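Local coordinates for 2,3-dihydroxybenzoate-AMP ligase (Mycobacterium smegmatis, PDB 5KEI), which belongs to the ANL superfamily of AMP-binding enzymes, with a large AMP-binding region followed by a smaller C-terminal domain, at residues Asp246-Val251 / Gly273-Phe278. Sequence-based numbering, arbitrary orientation.
Sequences DDVYLV and GATTVF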
ATOM      1  N   ASP A 246     -25.396  -9.732   2.829  1.00 35.23           N
ATOM      2  CA  ASP A 246     -25.523 -11.018   2.142  1.00 40.72           C
ATOM      3  C   ASP A 246     -24.271 -11.385   1.334  1.00 36.87           C
ATOM      4  O   ASP A 246     -24.119 -12.525   0.914  1.00 33.38           O
ATOM      5  CB  ASP A 246     -26.736 -11.013   1.201  1.00 34.91           C
ATOM      6  CG  ASP A 246     -28.054 -10.777   1.934  1.00 51.40           C
ATOM      7  OD1 ASP A 246     -28.251 -11.347   3.039  1.00 40.82           O
ATOM      8  OD2 ASP A 246     -28.892 -10.011   1.397  1.00 57.16           O
ATOM      9  N   ASP A 247     -23.378 -10.430   1.100  1.00 35.56           N
ATOM     10  CA  ASP A 247     -22.191 -10.755   0.310  1.00 38.80           C
ATOM     11  C   ASP A 247     -21.209 -11.599   1.123  1.00 36.31           C
ATOM     12  O   ASP A 247     -21.145 -11.501   2.349  1.00 37.87           O
ATOM     13  CB  ASP A 247     -21.493  -9.494  -0.205  1.00 33.20           C
ATOM     14  CG  ASP A 247     -22.217  -8.854  -1.361  1.00 36.22           C
ATOM     15  OD1 ASP A 247     -22.267  -9.479  -2.444  1.00 38.21           O
ATOM     16  OD2 ASP A 247     -22.727  -7.721  -1.193  1.00 40.94           O
ATOM     17  N   VAL A 248     -20.459 -12.435   0.417  1.00 38.42           N
ATOM     18  CA  VAL A 248     -19.399 -13.250   1.002  1.00 36.81           C
ATOM     19  C   VAL A 248     -18.116 -12.982   0.219  1.00 34.64           C
ATOM     20  O   VAL A 248     -17.976 -13.434  -0.917  1.00 35.10           O
ATOM     21  CB  VAL A 248     -19.762 -14.755   0.968  1.00 35.59           C
ATOM     22  CG1 VAL A 248     -18.700 -15.578   1.656  1.00 31.26           C
ATOM     23  CG2 VAL A 248     -21.142 -14.981   1.624  1.00 32.54           C
ATOM     24  N   TYR A 249     -17.202 -12.214   0.810  1.00 32.61           N
ATOM     25  CA  TYR A 249     -15.978 -11.792   0.113  1.00 30.04           C
ATOM     26  C   TYR A 249     -14.814 -12.749   0.378  1.00 29.44           C
ATOM     27  O   TYR A 249     -14.533 -13.106   1.518  1.00 30.96           O
ATOM     28  CB  TYR A 249     -15.612 -10.363   0.521  1.00 28.66           C
ATOM     29  CG  TYR A 249     -14.301  -9.851  -0.030  1.00 30.44           C
ATOM     30  CD1 TYR A 249     -14.210  -9.367  -1.329  1.00 27.99           C
ATOM     31  CD2 TYR A 249     -13.151  -9.833   0.764  1.00 29.04           C
ATOM     32  CE1 TYR A 249     -12.991  -8.891  -1.837  1.00 31.69           C
ATOM     33  CE2 TYR A 249     -11.929  -9.368   0.267  1.00 29.77           C
ATOM     34  CZ  TYR A 249     -11.858  -8.900  -1.030  1.00 31.52           C
ATOM     35  OH  TYR A 249     -10.666  -8.432  -1.518  1.00 30.44           O
ATOM     36  N   LEU A 250     -14.147 -13.176  -0.683  1.00 32.32           N
ATOM     37  CA  LEU A 250     -13.043 -14.120  -0.546  1.00 30.34           C
ATOM     38  C   LEU A 250     -11.720 -13.385  -0.647  1.00 30.28           C
ATOM     39  O   LEU A 250     -11.430 -12.748  -1.661  1.00 30.28           O
ATOM     40  CB  LEU A 250     -13.128 -15.208  -1.609  1.00 27.90           C
ATOM     41  CG  LEU A 250     -11.946 -16.171  -1.738  1.00 31.96           C
ATOM     42  CD1 LEU A 250     -11.989 -17.239  -0.642  1.00 28.54           C
ATOM     43  CD2 LEU A 250     -11.928 -16.804  -3.115  1.00 30.73           C
ATOM     44  N   VAL A 251     -10.938 -13.450   0.424  1.00 31.67           N
ATOM     45  CA  VAL A 251      -9.617 -12.836   0.475  1.00 26.22           C
ATOM     46  C   VAL A 251      -8.622 -13.784  -0.157  1.00 31.26           C
ATOM     47  O   VAL A 251      -8.164 -14.733   0.473  1.00 32.66           O
ATOM     48  CB  VAL A 251      -9.207 -12.510   1.922  1.00 29.74           C
ATOM     49  CG1 VAL A 251      -7.788 -11.927   1.974  1.00 28.73           C
ATOM     50  CG2 VAL A 251     -10.225 -11.544   2.543  1.00 24.69           C
ATOM     51  N   GLY A 273     -21.638  -5.653   7.437  1.00 34.56           N
ATOM     52  CA  GLY A 273     -22.013  -6.908   8.069  1.00 37.09           C
ATOM     53  C   GLY A 273     -21.988  -8.118   7.147  1.00 37.54           C
ATOM     54  O   GLY A 273     -22.691  -9.100   7.383  1.00 34.64           O
ATOM     55  N   ALA A 274     -21.156  -8.050   6.110  1.00 35.95           N
ATOM     56  CA  ALA A 274     -20.946  -9.179   5.206  1.00 34.87           C
ATOM     57  C   ALA A 274     -19.944 -10.187   5.761  1.00 36.03           C
ATOM     58  O   ALA A 274     -19.212  -9.896   6.706  1.00 37.78           O
ATOM     59  CB  ALA A 274     -20.482  -8.681   3.844  1.00 36.76           C
ATOM     60  N   THR A 275     -19.908 -11.375   5.166  1.00 36.20           N
ATOM     61  CA  THR A 275     -18.955 -12.406   5.580  1.00 34.98           C
ATOM     62  C   THR A 275     -17.652 -12.299   4.779  1.00 35.06           C
ATOM     63  O   THR A 275     -17.666 -12.044   3.571  1.00 33.56           O
ATOM     64  CB  THR A 275     -19.554 -13.825   5.401  1.00 34.42           C
ATOM     65  OG1 THR A 275     -20.828 -13.898   6.057  1.00 38.93           O
ATOM     66  CG2 THR A 275     -18.616 -14.902   5.955  1.00 32.17           C
ATOM     67  N   THR A 276     -16.523 -12.493   5.453  1.00 34.10           N
ATOM     68  CA  THR A 276     -15.236 -12.543   4.776  1.00 28.19           C
ATOM     69  C   THR A 276     -14.605 -13.924   4.947  1.00 33.14           C
ATOM     70  O   THR A 276     -14.554 -14.463   6.058  1.00 37.66           O
ATOM     71  CB  THR A 276     -14.284 -11.452   5.313  1.00 32.88           C
ATOM     72  OG1 THR A 276     -14.755 -10.160   4.893  1.00 30.10           O
ATOM     73  CG2 THR A 276     -12.871 -11.670   4.807  1.00 26.69           C
ATOM     74  N   VAL A 277     -14.134 -14.494   3.842  1.00 32.30           N
ATOM     75  CA  VAL A 277     -13.492 -15.809   3.828  1.00 31.33           C
ATOM     76  C   VAL A 277     -12.023 -15.720   3.444  1.00 31.49           C
ATOM     77  O   VAL A 277     -11.711 -15.276   2.352  1.00 34.57           O
ATOM     78  CB  VAL A 277     -14.166 -16.759   2.825  1.00 34.08           C
ATOM     79  CG1 VAL A 277     -13.412 -18.062   2.785  1.00 30.14           C
ATOM     80  CG2 VAL A 277     -15.656 -16.966   3.170  1.00 31.65           C
ATOM     81  N   PHE A 278     -11.125 -16.153   4.329  1.00 34.38           N
ATOM     82  CA  PHE A 278      -9.685 -16.184   4.047  1.00 31.19           C
ATOM     83  C   PHE A 278      -9.282 -17.506   3.386  1.00 37.75           C
ATOM     84  O   PHE A 278      -9.811 -18.563   3.738  1.00 39.30           O
ATOM     85  CB  PHE A 278      -8.869 -15.993   5.333  1.00 34.52           C
ATOM     86  CG  PHE A 278      -9.046 -14.646   5.978  1.00 32.17           C
ATOM     87  CD1 PHE A 278     -10.153 -14.376   6.752  1.00 29.89           C
ATOM     88  CD2 PHE A 278      -8.102 -13.654   5.803  1.00 33.58           C
ATOM     89  CE1 PHE A 278     -10.322 -13.144   7.329  1.00 32.07           C
ATOM     90  CE2 PHE A 278      -8.265 -12.410   6.391  1.00 33.81           C
ATOM     91  CZ  PHE A 278      -9.371 -12.158   7.151  1.00 28.91           C
TER
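Tyr-249 and Val-277 form the centre of a parallel strand pair, the carbonyl O of Tyr-249 taking the amide N of Val-277 at 2.7 Å in an almost straight bond (175° at the hydrogen). Bonds then alternate as parallel strands require. Tyr-249 N donates to Thr-275 O at 2.8 Å, Val-251 N donates to Val-277 O, and the longer first bond, Thr-275 N to Asp-247 O, measures 3.1 Å. Tyr-249 and Val-251 thus spend their amides on 273-278, whereas the backbones of Val-248 and Leu-250 bond to Ala-298 of strand 298-301, and that of Val-248 also to Thr-297.

On the face bearing Val-248, Leu-250, Thr-275 and Val-277, the two branches of Val-277 divide the work. CG1, anti to the backbone N (chi1 176°), meets Leu-250 CD1 at 3.8 Å, while CG2 meets Val-248 CG1 at 3.7 Å. Branching at CB lets Val-277 touch two residues of the facing strand, and the longer Leu-250 brings its CD1 across to it. The opposite face carries Tyr-249, Val-251, Thr-276 and Phe-278. There the methyl CG2 of Thr-276 presses on Val-251 CG2 at 3.5 Å, its OG1 lies at the edge of the Tyr-249 ring, and Val-251 CG2 sits over one face of the Phe-278 ring. Ala-274, small enough for the strand entrance, rests CB on Asp-247 O at 3.3 Å.

Farther out, the carboxylate of Asp-247 bonds Thr-244 N and Thr-297 OG1 and forms a salt bridge with Arg-324, which would hold the start of its strand in place. Helix 265-271, part of the beta-alpha-beta crossover that joins these parallel strands, packs against Thr-276. Much of the backbone polarity is used between strands and methyl groups meet on both faces, consistent with a buried, largely apolar seam inside the mixed sheet.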